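Long-range contacts in Plm1 (Streptomyces sp. HK803, PDB 4HXY), which provides the ketoreductase of the first module of phoslactomycin biosynthesis, which probably reduces a beta-keto group of the growing polyketide with NADPH: residues A[83-88]-A[123-128]; A[179-184]-A[395-400]; A[98-103]-A[162-167]. One frame throughout, in Å; residues are numbered along the deposited sequence.

Interaction 1 of 3, residues A[83-88]-A[123-128]; sequences GPVWCV and DRWGGL
Val85 and Trp86 lie beside Trp125, Gly126 and Gly127 where parallel strands 85-90 and 125-131 begin to run together. With helix 105-120 between them in the chain, these strands form a beta-alpha-beta unit, consistent with the Rossmann-like fold of ketoreductases. Backbone bonds set the pairing. Val85 N gives its hydrogen to Arg124 O at 3.0 Å, and Cys87 N gives its own to Gly127 O at 2.9 Å. Between them the register slips by one residue in a beta bulge. Here Val85 O accepts two N-H groups, from Gly126 N at 2.7 Å and Gly127 N at 3.3 Å, both reaching it from the same face of its carbonyl plane and neither lying in that plane.

CH-pi contacts form one side of the pair. With CG anti to the carbonyl carbon (chi1 -78°), the Trp86 indole leans across to the neighbouring strand and covers two glycines, Gly126 CA 3.9 Å from the centroid of its five-membered ring and Gly127 CA over its six-membered ring. Glycine suits both places, since a CB on either would run into this ring.

Apolar packing fills the other side, beneath helix 105-120. Val85 CG1 meets Trp125 CZ3 at 3.8 Å, while Val85 O sits over one face of the same indole. Cys87 CB touches Trp125 CH2 at 3.9 Å and also rests on Leu128 CD2.

At the entry to the strands, Arg124 NE donates to a water 2.9 Å away, which also lies close to Gly83 O; NH2 bonds to Thr82 OG1 and NH1 to the carbonyl oxygen of Val77.

Chemically, two hydrogens on one carbonyl oxygen keep the bulge's amides satisfied, and the glycines turn that irregular backbone into a platform for an aromatic ring.

Interaction 2 of 3, residues A[179-184]-A[395-400]; sequences PQTGTW and MEQAIM
A Met-aromatic cluster around Trp184 fastens the loop between strands 167-175 and 189-193 to residues 395-400 of helix 388-400, on the NADPH-binding Rossmann part of the ketoreductase. Trp184 CG stands anti to the backbone N (chi1 -174°), which carries the indole alongside the helix. Ile399 CD1 lies over one face, 3.7 Å from the centroid of the six-membered ring, and Ile399 CG2 covers the five-membered ring from over the face, 3.6 Å from Trp184 CD1. Two methionines add sulfur and methyl contacts: Met395 CE comes obliquely to Trp184 CZ3 at 3.6 Å, whereas Met400, bent at chi2 and chi3, brings SD to the ring edge, 3.9 Å from Trp184 CD1. Such flexible, polarisable chains fit themselves well to a broad indole.

Glu396 supplies the polar link. Its extended chain takes OE2 to the amide of Trp184, whose N lies 3.0 Å away and donates in a nearly straight bond (167°) from above the carboxylate plane. OE1 is bound by Gln393 and by a water that also donates to Thr181 OG1; this hydroxyl in turn donates to Gly182 O at 2.8 Å. Thr181 CB packs against Met400 CB at 3.5 Å.

Thus a carboxylate and its waters bind the loop on its more exposed side, while the apolar chains of the helix hold the indole from face and edge.

Interaction 3 of 3, residues A[98-103]-A[162-167]; sequences VDDPAA and AVRDGQ
This small surface contact joins the loop that leads into helix 105-120 to the end of strand 160-164, where a type I' turn from Arg164 to Gln167 reverses the chain into strand 167-175. Its one direct bond is a salt bridge: Arg164 NE donates to Asp100 OD1 at 3.2 Å and 170°. The oxygen lies in the guanidinium plane, at its edge, and is met on the anti side of a carboxylate turned 82° from that plane. A bend at chi2 (-69°) directs the arginine toward the loop. Pro101 CD rests over one guanidinium face, 4.0 Å from Arg164 NE.

Arginine suits this place because its separate N-H groups serve several acceptors: NH1 binds Val163 O at 2.9 Å, and NH2 forms a salt bridge to Asp130. Asp100 is likewise shared: its OD1 also accepts from Val95 N, and OD2 from Gly96 N and Thr97 N. Farther out, a water donates to Asp99 OD2 at 2.8 Å and accepts from Asp165 N at 3.0 Å.

Within the fold, the Arg164 side chain touches Trp169 of strand 167-175, Asp130 of strand 125-131 and the loop, which continues past Ala103, packed on helix 333-351.

In the fold
Interactions 1 and 3 belong to the same part of the fold, their centres about 21 Å apart and nearest atoms about 5 Å apart. Strands 125-131 and 160-164 are sheet neighbours, and helix 105-120 follows the loop of interaction 3. The two cross along the chain: 83-88 and 98-103 come first, then 123-128 and 162-167. Interaction 2 follows both. It lies across the chain's centre from interaction 1, centres about 39 Å apart, its centre about 31 Å from that of interaction 3. The first and third thus join neighbouring parts of the N-terminal region; the second ties the loop leaving it to helix 388-400 of the cofactor-binding part, where the Met395 side chain is about 10 Å from the bound NADPH.

Interaction 1 of 3, residues A[83-88]-A[123-128]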
ATOM      1  N   GLY A  83       5.873   2.761  27.374  1.00 14.11           N
ATOM      2  CA  GLY A  83       4.928   3.765  26.953  1.00 13.63           C
ATOM      3  C   GLY A  83       4.647   3.668  25.463  1.00 13.24           C
ATOM      4  O   GLY A  83       5.061   2.701  24.801  1.00 12.53           O
ATOM      5  N   PRO A  84       3.961   4.683  24.919  1.00 12.46           N
ATOM      6  CA  PRO A  84       3.570   4.679  23.508  1.00 11.63           C
ATOM      7  C   PRO A  84       4.752   4.519  22.540  1.00 10.37           C
ATOM      8  O   PRO A  84       5.810   5.109  22.751  1.00 10.17           O
ATOM      9  CB  PRO A  84       2.931   6.058  23.316  1.00 12.28           C
ATOM     10  CG  PRO A  84       2.595   6.555  24.685  1.00 14.18           C
ATOM     11  CD  PRO A  84       3.588   5.937  25.602  1.00 12.99           C
ATOM     12  N   VAL A  85       4.532   3.732  21.494  1.00  9.31           N
ATOM     13  CA  VAL A  85       5.516   3.470  20.465  1.00  8.71           C
ATOM     14  C   VAL A  85       5.226   4.349  19.264  1.00  7.86           C
ATOM     15  O   VAL A  85       4.183   4.215  18.610  1.00  7.34           O
ATOM     16  CB  VAL A  85       5.470   2.009  20.023  1.00  8.54           C
ATOM     17  CG1 VAL A  85       6.468   1.747  18.913  1.00  9.43           C
ATOM     18  CG2 VAL A  85       5.740   1.093  21.235  1.00 10.98           C
ATOM     19  N   TRP A  86       6.166   5.231  18.981  1.00  7.06           N
ATOM     20  CA  TRP A  86       6.056   6.168  17.879  1.00  7.17           C
ATOM     21  C   TRP A  86       7.101   5.812  16.849  1.00  7.53           C
ATOM     22  O   TRP A  86       8.228   5.447  17.212  1.00  7.91           O
ATOM     23  CB  TRP A  86       6.282   7.598  18.401  1.00  6.75           C
ATOM     24  CG  TRP A  86       5.100   8.162  19.089  1.00  9.24           C
ATOM     25  CD1 TRP A  86       4.819   8.116  20.430  1.00  9.71           C
ATOM     26  CD2 TRP A  86       4.009   8.859  18.474  1.00  8.76           C
ATOM     27  NE1 TRP A  86       3.608   8.729  20.672  1.00 10.96           N
ATOM     28  CE2 TRP A  86       3.090   9.182  19.493  1.00  9.73           C
ATOM     29  CE3 TRP A  86       3.710   9.212  17.158  1.00  9.95           C
ATOM     30  CZ2 TRP A  86       1.897   9.862  19.232  1.00 11.70           C
ATOM     31  CZ3 TRP A  86       2.529   9.868  16.896  1.00 10.86           C
ATOM     32  CH2 TRP A  86       1.641  10.201  17.926  1.00 10.58           C
ATOM     33  N   CYS A  87       6.738   5.925  15.575  1.00  7.42           N
ATOM     34  CA  CYS A  87       7.640   5.609  14.474  1.00  7.33           C
ATOM     35  C   CYS A  87       7.788   6.818  13.564  1.00  7.73           C
ATOM     36  O   CYS A  87       6.780   7.333  13.055  1.00  7.58           O
ATOM     37  CB  CYS A  87       7.112   4.406  13.696  1.00  6.94           C
ATOM     38  SG  CYS A  87       8.185   3.925  12.319  1.00  9.03           S
ATOM     39  N   VAL A  88       9.029   7.268  13.359  1.00  7.25           N
ATOM     40  CA  VAL A  88       9.299   8.383  12.435  1.00  8.01           C
ATOM     41  C   VAL A  88       9.926   7.893  11.125  1.00  8.15           C
ATOM     42  O   VAL A  88      10.775   7.007  11.116  1.00  8.52           O
ATOM     43  CB  VAL A  88      10.192   9.488  13.040  1.00  8.91           C
ATOM     44  CG1 VAL A  88       9.430  10.254  14.093  1.00 10.54           C
ATOM     45  CG2 VAL A  88      11.505   8.907  13.605  1.00  8.36           C
ATOM     46  N   ASP A 123      -3.436  -0.361  22.491  1.00 12.41           N
ATOM     47  CA  ASP A 123      -3.092   0.426  23.686  1.00 13.51           C
ATOM     48  C   ASP A 123      -1.623   0.822  23.717  1.00 13.38           C
ATOM     49  O   ASP A 123      -1.248   1.728  24.459  1.00 13.73           O
ATOM     50  CB  ASP A 123      -3.430  -0.345  24.978  1.00 14.02           C
ATOM     51  CG  ASP A 123      -2.706  -1.677  25.066  1.00 15.42           C
ATOM     52  OD1 ASP A 123      -2.920  -2.528  24.182  1.00 17.89           O
ATOM     53  OD2 ASP A 123      -1.872  -1.873  25.981  1.00 19.79           O
ATOM     54  N   ARG A 124      -0.802   0.163  22.901  1.00 13.00           N
ATOM     55  CA  ARG A 124       0.650   0.338  22.915  1.00 12.96           C
ATOM     56  C   ARG A 124       1.143   1.252  21.802  1.00 11.67           C
ATOM     57  O   ARG A 124       2.158   1.936  21.939  1.00 11.92           O
ATOM     58  CB  ARG A 124       1.345  -1.025  22.779  1.00 14.28           C
ATOM     59  CG  ARG A 124       1.143  -1.931  24.000  1.00 17.90           C
ATOM     60  CD  ARG A 124       2.251  -2.918  24.162  1.00 23.54           C
ATOM     61  NE  ARG A 124       3.515  -2.261  24.508  1.00 25.81           N
ATOM     62  CZ  ARG A 124       4.688  -2.882  24.627  1.00 26.61           C
ATOM     63  NH1 ARG A 124       4.802  -4.199  24.433  1.00 27.09           N
ATOM     64  NH2 ARG A 124       5.760  -2.180  24.945  1.00 26.48           N
ATOM     65  N   TRP A 125       0.426   1.255  20.690  1.00  9.97           N
ATOM     66  CA  TRP A 125       0.877   2.005  19.521  1.00  8.54           C
ATOM     67  C   TRP A 125       0.584   3.483  19.673  1.00  8.58           C
ATOM     68  O   TRP A 125      -0.539   3.878  19.952  1.00  9.57           O
ATOM     69  CB  TRP A 125       0.183   1.458  18.287  1.00  8.28           C
ATOM     70  CG  TRP A 125       0.646   2.079  17.007  1.00  6.49           C
ATOM     71  CD1 TRP A 125      -0.068   2.901  16.199  1.00  5.33           C
ATOM     72  CD2 TRP A 125       1.935   1.945  16.406  1.00  7.08           C
ATOM     73  NE1 TRP A 125       0.679   3.260  15.108  1.00  5.77           N
ATOM     74  CE2 TRP A 125       1.922   2.705  15.226  1.00  6.30           C
ATOM     75  CE3 TRP A 125       3.081   1.232  16.734  1.00  8.31           C
ATOM     76  CZ2 TRP A 125       3.007   2.764  14.365  1.00  6.39           C
ATOM     77  CZ3 TRP A 125       4.180   1.337  15.906  1.00  6.97           C
ATOM     78  CH2 TRP A 125       4.129   2.092  14.735  1.00  6.62           C
ATOM     79  N   GLY A 126       1.611   4.300  19.503  1.00  7.77           N
ATOM     80  CA  GLY A 126       1.513   5.724  19.528  1.00  7.99           C
ATOM     81  C   GLY A 126       1.043   6.233  18.185  1.00  8.08           C
ATOM     82  O   GLY A 126      -0.106   6.684  18.028  1.00  9.28           O
ATOM     83  N   GLY A 127       1.912   6.109  17.190  1.00  7.36           N
ATOM     84  CA  GLY A 127       1.579   6.574  15.866  1.00  7.02           C
ATOM     85  C   GLY A 127       2.757   6.691  14.921  1.00  6.71           C
ATOM     86  O   GLY A 127       3.895   6.299  15.247  1.00  6.68           O
ATOM     87  N   LEU A 128       2.464   7.274  13.766  1.00  6.24           N
ATOM     88  CA  LEU A 128       3.423   7.500  12.680  1.00  5.84           C
ATOM     89  C   LEU A 128       3.593   8.993  12.468  1.00  6.48           C
ATOM     90  O   LEU A 128       2.604   9.733  12.455  1.00  5.81           O
ATOM     91  CB  LEU A 128       2.900   6.867  11.382  1.00  6.09           C
ATOM     92  CG  LEU A 128       2.878   5.342  11.374  1.00  5.02           C
ATOM     93  CD1 LEU A 128       1.731   4.734  10.514  1.00  5.39           C
ATOM     94  CD2 LEU A 128       4.246   4.847  10.897  1.00  8.55           C
TER
HETATM   95  O   HOH W   1       3.260   0.665  24.761  1.00 33.42           O

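Interaction 2 of 3, residues A[179-184]-A[395-400]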
ATOM      1  N   PRO A 179     -14.171   9.320 -11.749  1.00 12.63           N
ATOM      2  CA  PRO A 179     -13.866   9.788 -13.083  1.00 13.36           C
ATOM      3  C   PRO A 179     -14.952   9.393 -14.099  1.00 13.22           C
ATOM      4  O   PRO A 179     -15.518   8.324 -14.016  1.00 14.03           O
ATOM      5  CB  PRO A 179     -12.538   9.074 -13.406  1.00 13.27           C
ATOM      6  CG  PRO A 179     -11.941   8.817 -12.079  1.00 14.72           C
ATOM      7  CD  PRO A 179     -13.086   8.475 -11.212  1.00 13.10           C
ATOM      8  N   GLN A 180     -15.233  10.285 -15.035  0.50 13.88           N
ATOM      9  CA  GLN A 180     -16.176  10.005 -16.118  0.50 13.87           C
ATOM     10  C   GLN A 180     -15.383  10.074 -17.417  0.50 13.89           C
ATOM     11  O   GLN A 180     -15.053  11.153 -17.886  0.50 15.11           O
ATOM     12  CB  GLN A 180     -17.335  11.000 -16.081  0.50 14.10           C
ATOM     13  CG  GLN A 180     -18.182  10.875 -14.816  0.50 13.15           C
ATOM     14  CD  GLN A 180     -19.309  11.884 -14.730  0.50 11.63           C
ATOM     15  OE1 GLN A 180     -19.960  12.008 -13.686  0.50  9.71           O
ATOM     16  NE2 GLN A 180     -19.570  12.590 -15.831  0.50 14.01           N
ATOM     17  N   THR A 181     -15.090   8.909 -17.989  1.00 14.20           N
ATOM     18  CA  THR A 181     -14.044   8.750 -19.012  1.00 13.56           C
ATOM     19  C   THR A 181     -14.506   8.031 -20.265  1.00 13.85           C
ATOM     20  O   THR A 181     -15.603   7.470 -20.307  1.00 14.16           O
ATOM     21  CB  THR A 181     -12.847   7.906 -18.466  1.00 13.60           C
ATOM     22  OG1 THR A 181     -13.212   6.513 -18.394  1.00 13.18           O
ATOM     23  CG2 THR A 181     -12.380   8.402 -17.093  1.00 12.29           C
ATOM     24  N   GLY A 182     -13.616   8.032 -21.256  1.00 14.06           N
ATOM     25  CA  GLY A 182     -13.743   7.176 -22.424  1.00 14.23           C
ATOM     26  C   GLY A 182     -13.356   5.739 -22.104  1.00 14.07           C
ATOM     27  O   GLY A 182     -13.094   5.378 -20.950  1.00 13.99           O
ATOM     28  N   THR A 183     -13.336   4.922 -23.149  1.00 12.98           N
ATOM     29  CA  THR A 183     -13.098   3.487 -23.056  1.00 12.02           C
ATOM     30  C   THR A 183     -11.604   3.176 -23.005  1.00 10.69           C
ATOM     31  O   THR A 183     -10.848   3.751 -23.759  1.00 10.41           O
ATOM     32  CB  THR A 183     -13.689   2.820 -24.320  1.00 12.31           C
ATOM     33  OG1 THR A 183     -15.104   3.069 -24.346  1.00 15.19           O
ATOM     34  CG2 THR A 183     -13.439   1.321 -24.331  1.00 12.90           C
ATOM     35  N   TRP A 184     -11.185   2.256 -22.135  1.00  9.68           N
ATOM     36  CA  TRP A 184      -9.797   1.809 -22.093  1.00  9.20           C
ATOM     37  C   TRP A 184      -9.526   0.884 -23.280  1.00  9.21           C
ATOM     38  O   TRP A 184     -10.188  -0.137 -23.417  1.00  9.35           O
ATOM     39  CB  TRP A 184      -9.509   1.080 -20.769  1.00  9.58           C
ATOM     40  CG  TRP A 184      -8.067   0.727 -20.588  1.00 10.59           C
ATOM     41  CD1 TRP A 184      -6.976   1.492 -20.905  1.00 12.56           C
ATOM     42  CD2 TRP A 184      -7.562  -0.490 -20.050  1.00 13.02           C
ATOM     43  NE1 TRP A 184      -5.813   0.811 -20.578  1.00 13.71           N
ATOM     44  CE2 TRP A 184      -6.158  -0.398 -20.044  1.00 12.89           C
ATOM     45  CE3 TRP A 184      -8.168  -1.648 -19.558  1.00 14.42           C
ATOM     46  CZ2 TRP A 184      -5.347  -1.437 -19.577  1.00 15.63           C
ATOM     47  CZ3 TRP A 184      -7.350  -2.685 -19.102  1.00 15.81           C
ATOM     48  CH2 TRP A 184      -5.971  -2.561 -19.120  1.00 14.87           C
ATOM     49  N   MET A 395     -12.071   0.215 -12.854  1.00  6.84           N
ATOM     50  CA  MET A 395     -10.699   0.086 -13.342  1.00  6.50           C
ATOM     51  C   MET A 395     -10.444   0.973 -14.564  1.00  6.75           C
ATOM     52  O   MET A 395      -9.465   1.700 -14.606  1.00  5.89           O
ATOM     53  CB  MET A 395     -10.372  -1.366 -13.672  1.00  6.95           C
ATOM     54  CG  MET A 395      -8.944  -1.546 -14.164  1.00  7.41           C
ATOM     55  SD  MET A 395      -8.660  -3.207 -14.800  1.00 11.83           S
ATOM     56  CE  MET A 395      -9.590  -3.112 -16.337  1.00 13.29           C
ATOM     57  N   GLU A 396     -11.338   0.904 -15.540  1.00  7.24           N
ATOM     58  CA  GLU A 396     -11.251   1.746 -16.742  1.00  8.03           C
ATOM     59  C   GLU A 396     -11.260   3.231 -16.381  1.00  7.22           C
ATOM     60  O   GLU A 396     -10.458   4.007 -16.883  1.00  8.45           O
ATOM     61  CB  GLU A 396     -12.417   1.411 -17.677  1.00  8.97           C
ATOM     62  CG  GLU A 396     -12.674   2.400 -18.767  1.00 13.13           C
ATOM     63  CD  GLU A 396     -13.761   1.922 -19.735  1.00 17.85           C
ATOM     64  OE1 GLU A 396     -14.920   2.435 -19.655  1.00 19.52           O
ATOM     65  OE2 GLU A 396     -13.441   1.018 -20.553  1.00 17.29           O
ATOM     66  N   GLN A 397     -12.149   3.608 -15.470  1.00  7.02           N
ATOM     67  CA  GLN A 397     -12.243   4.989 -15.009  1.00  7.15           C
ATOM     68  C   GLN A 397     -10.937   5.463 -14.355  1.00  7.19           C
ATOM     69  O   GLN A 397     -10.487   6.577 -14.596  1.00  7.51           O
ATOM     70  CB  GLN A 397     -13.405   5.143 -14.030  1.00  7.22           C
ATOM     71  CG  GLN A 397     -14.777   5.035 -14.648  1.00  8.67           C
ATOM     72  CD  GLN A 397     -15.871   5.028 -13.597  1.00 12.98           C
ATOM     73  OE1 GLN A 397     -16.108   4.025 -12.955  1.00 14.31           O
ATOM     74  NE2 GLN A 397     -16.506   6.182 -13.381  1.00 17.78           N
ATOM     75  N   ALA A 398     -10.321   4.599 -13.548  1.00  7.15           N
ATOM     76  CA  ALA A 398      -9.078   4.952 -12.885  1.00  7.01           C
ATOM     77  C   ALA A 398      -7.937   5.154 -13.874  1.00  7.52           C
ATOM     78  O   ALA A 398      -7.119   6.073 -13.741  1.00  7.64           O
ATOM     79  CB  ALA A 398      -8.707   3.903 -11.827  1.00  6.80           C
ATOM     80  N   ILE A 399      -7.879   4.280 -14.879  1.00  7.52           N
ATOM     81  CA  ILE A 399      -6.830   4.318 -15.883  1.00  7.65           C
ATOM     82  C   ILE A 399      -7.009   5.522 -16.789  1.00  8.16           C
ATOM     83  O   ILE A 399      -6.025   6.200 -17.107  1.00  8.96           O
ATOM     84  CB  ILE A 399      -6.797   2.999 -16.723  1.00  7.33           C
ATOM     85  CG1 ILE A 399      -6.449   1.810 -15.840  1.00  7.55           C
ATOM     86  CG2 ILE A 399      -5.804   3.120 -17.921  1.00  7.88           C
ATOM     87  CD1 ILE A 399      -6.674   0.463 -16.487  1.00  6.19           C
ATOM     88  N   MET A 400      -8.257   5.781 -17.198  1.00  9.27           N
ATOM     89  CA  MET A 400      -8.553   6.762 -18.237  1.00 10.88           C
ATOM     90  C   MET A 400      -8.791   8.166 -17.674  1.00 12.51           C
ATOM     91  O   MET A 400      -9.072   9.098 -18.429  1.00 12.74           O
ATOM     92  CB  MET A 400      -9.764   6.313 -19.056  1.00 10.78           C
ATOM     93  CG  MET A 400      -9.514   5.026 -19.888  1.00 10.51           C
ATOM     94  SD  MET A 400      -8.172   5.206 -21.070  1.00 14.13           S
ATOM     95  CE  MET A 400      -8.896   6.267 -22.329  1.00 14.14           C
TER
HETATM   96  O   HOH W   2     -15.215   4.686 -18.029  1.00 30.96           O
HETATM   97  O   HOH W   3     -16.319   4.287 -21.389  1.00 44.30           O
HETATM   98  O   HOH W   4     -11.178   9.395 -21.191  1.00 30.86           O

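Interaction 3 of 3, residues A[98-103]-A[162-167]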
ATOM      1  N   VAL A  98       3.767  22.024  -1.689  1.00 33.90           N
ATOM      2  CA  VAL A  98       4.875  22.394  -2.585  1.00 34.81           C
ATOM      3  C   VAL A  98       6.213  21.780  -2.148  1.00 35.01           C
ATOM      4  O   VAL A  98       7.055  21.456  -2.992  1.00 35.62           O
ATOM      5  CB  VAL A  98       4.998  23.950  -2.708  1.00 34.97           C
ATOM      6  CG1 VAL A  98       6.362  24.374  -3.266  1.00 36.22           C
ATOM      7  CG2 VAL A  98       3.864  24.509  -3.577  1.00 36.10           C
ATOM      8  N   ASP A  99       6.399  21.601  -0.840  1.00 35.29           N
ATOM      9  CA  ASP A  99       7.651  21.047  -0.301  1.00 35.33           C
ATOM     10  C   ASP A  99       7.562  19.544  -0.008  1.00 34.66           C
ATOM     11  O   ASP A  99       8.295  19.015   0.840  1.00 34.79           O
ATOM     12  CB  ASP A  99       8.101  21.823   0.951  1.00 35.86           C
ATOM     13  CG  ASP A  99       7.142  21.667   2.127  1.00 36.96           C
ATOM     14  OD1 ASP A  99       6.001  21.209   1.912  1.00 37.39           O
ATOM     15  OD2 ASP A  99       7.535  22.017   3.263  1.00 39.06           O
ATOM     16  N   ASP A 100       6.659  18.855  -0.704  1.00 33.52           N
ATOM     17  CA  ASP A 100       6.614  17.396  -0.631  1.00 32.20           C
ATOM     18  C   ASP A 100       7.869  16.817  -1.269  1.00 30.64           C
ATOM     19  O   ASP A 100       8.178  17.148  -2.412  1.00 30.61           O
ATOM     20  CB  ASP A 100       5.402  16.839  -1.371  1.00 32.30           C
ATOM     21  CG  ASP A 100       4.269  16.446  -0.442  1.00 32.68           C
ATOM     22  OD1 ASP A 100       4.511  15.945   0.702  1.00 29.44           O
ATOM     23  OD2 ASP A 100       3.119  16.622  -0.901  1.00 33.86           O
ATOM     24  N   PRO A 101       8.579  15.936  -0.547  1.00 28.86           N
ATOM     25  CA  PRO A 101       9.694  15.267  -1.179  1.00 27.47           C
ATOM     26  C   PRO A 101       9.245  14.218  -2.195  1.00 25.87           C
ATOM     27  O   PRO A 101       8.054  13.890  -2.284  1.00 24.83           O
ATOM     28  CB  PRO A 101      10.394  14.586  -0.009  1.00 27.66           C
ATOM     29  CG  PRO A 101       9.312  14.317   0.965  1.00 28.71           C
ATOM     30  CD  PRO A 101       8.400  15.493   0.854  1.00 29.09           C
ATOM     31  N   ALA A 102      10.211  13.704  -2.944  1.00 24.23           N
ATOM     32  CA  ALA A 102       9.962  12.622  -3.888  1.00 22.97           C
ATOM     33  C   ALA A 102       9.629  11.340  -3.120  1.00 21.37           C
ATOM     34  O   ALA A 102      10.145  11.118  -2.024  1.00 21.81           O
ATOM     35  CB  ALA A 102      11.173  12.411  -4.769  1.00 23.12           C
ATOM     36  N   ALA A 103       8.794  10.494  -3.710  1.00 19.63           N
ATOM     37  CA  ALA A 103       8.313   9.270  -3.046  1.00 18.85           C
ATOM     38  C   ALA A 103       9.444   8.284  -2.746  1.00 17.83           C
ATOM     39  O   ALA A 103      10.348   8.068  -3.598  1.00 18.82           O
ATOM     40  CB  ALA A 103       7.220   8.600  -3.898  1.00 18.51           C
ATOM     41  N   ALA A 162       2.213  14.204   9.583  1.00  7.40           N
ATOM     42  CA  ALA A 162       3.335  14.618   8.780  1.00  7.10           C
ATOM     43  C   ALA A 162       3.721  16.036   9.157  1.00  8.41           C
ATOM     44  O   ALA A 162       2.863  16.879   9.429  1.00  8.58           O
ATOM     45  CB  ALA A 162       2.997  14.523   7.282  1.00  6.88           C
ATOM     46  N   VAL A 163       5.022  16.286   9.175  1.00  8.82           N
ATOM     47  CA  VAL A 163       5.560  17.639   9.379  1.00 11.13           C
ATOM     48  C   VAL A 163       6.039  18.198   8.045  1.00 11.79           C
ATOM     49  O   VAL A 163       6.803  17.560   7.319  1.00 11.72           O
ATOM     50  CB  VAL A 163       6.699  17.670  10.431  1.00 10.81           C
ATOM     51  CG1 VAL A 163       7.194  19.107  10.593  1.00 12.42           C
ATOM     52  CG2 VAL A 163       6.211  17.127  11.761  1.00 11.94           C
ATOM     53  N   ARG A 164       5.517  19.374   7.688  1.00 13.07           N
ATOM     54  CA  ARG A 164       5.900  20.064   6.452  1.00 14.41           C
ATOM     55  C   ARG A 164       6.023  21.542   6.773  1.00 15.67           C
ATOM     56  O   ARG A 164       5.089  22.136   7.316  1.00 14.80           O
ATOM     57  CB  ARG A 164       4.864  19.863   5.344  1.00 14.21           C
ATOM     58  CG  ARG A 164       4.672  18.390   4.885  1.00 13.43           C
ATOM     59  CD  ARG A 164       5.884  17.851   4.146  1.00 13.86           C
ATOM     60  NE  ARG A 164       5.668  16.510   3.591  1.00 14.71           N
ATOM     61  CZ  ARG A 164       5.956  15.370   4.216  1.00 13.48           C
ATOM     62  NH1 ARG A 164       6.463  15.360   5.448  1.00 11.92           N
ATOM     63  NH2 ARG A 164       5.727  14.232   3.598  1.00 15.61           N
ATOM     64  N   ASP A 165       7.201  22.099   6.498  1.00 17.99           N
ATOM     65  CA  ASP A 165       7.519  23.510   6.809  1.00 20.09           C
ATOM     66  C   ASP A 165       7.153  23.872   8.252  1.00 19.72           C
ATOM     67  O   ASP A 165       6.569  24.926   8.533  1.00 20.16           O
ATOM     68  CB  ASP A 165       6.847  24.461   5.806  1.00 20.98           C
ATOM     69  CG  ASP A 165       7.560  25.831   5.713  1.00 24.70           C
ATOM     70  OD1 ASP A 165       8.690  25.986   6.246  1.00 28.22           O
ATOM     71  OD2 ASP A 165       6.982  26.751   5.088  1.00 30.04           O
ATOM     72  N   GLY A 166       7.467  22.974   9.177  1.00 19.41           N
ATOM     73  CA  GLY A 166       7.188  23.204  10.589  1.00 19.18           C
ATOM     74  C   GLY A 166       5.735  23.097  11.041  1.00 19.15           C
ATOM     75  O   GLY A 166       5.439  23.343  12.200  1.00 20.13           O
ATOM     76  N   GLN A 167       4.833  22.727  10.137  1.00 18.15           N
ATOM     77  CA  GLN A 167       3.421  22.572  10.471  1.00 17.59           C
ATOM     78  C   GLN A 167       3.071  21.095  10.515  1.00 15.73           C
ATOM     79  O   GLN A 167       3.645  20.312   9.767  1.00 14.84           O
ATOM     80  CB  GLN A 167       2.550  23.243   9.416  1.00 18.04           C
ATOM     81  CG  GLN A 167       2.776  24.737   9.289  1.00 22.39           C
ATOM     82  CD  GLN A 167       2.072  25.481  10.389  1.00 27.23           C
ATOM     83  OE1 GLN A 167       0.853  25.665  10.338  1.00 32.24           O
ATOM     84  NE2 GLN A 167       2.823  25.886  11.409  1.00 29.65           N
TER
HETATM   85  O   HOH W   5       9.193  20.492   4.980  1.00 24.57           O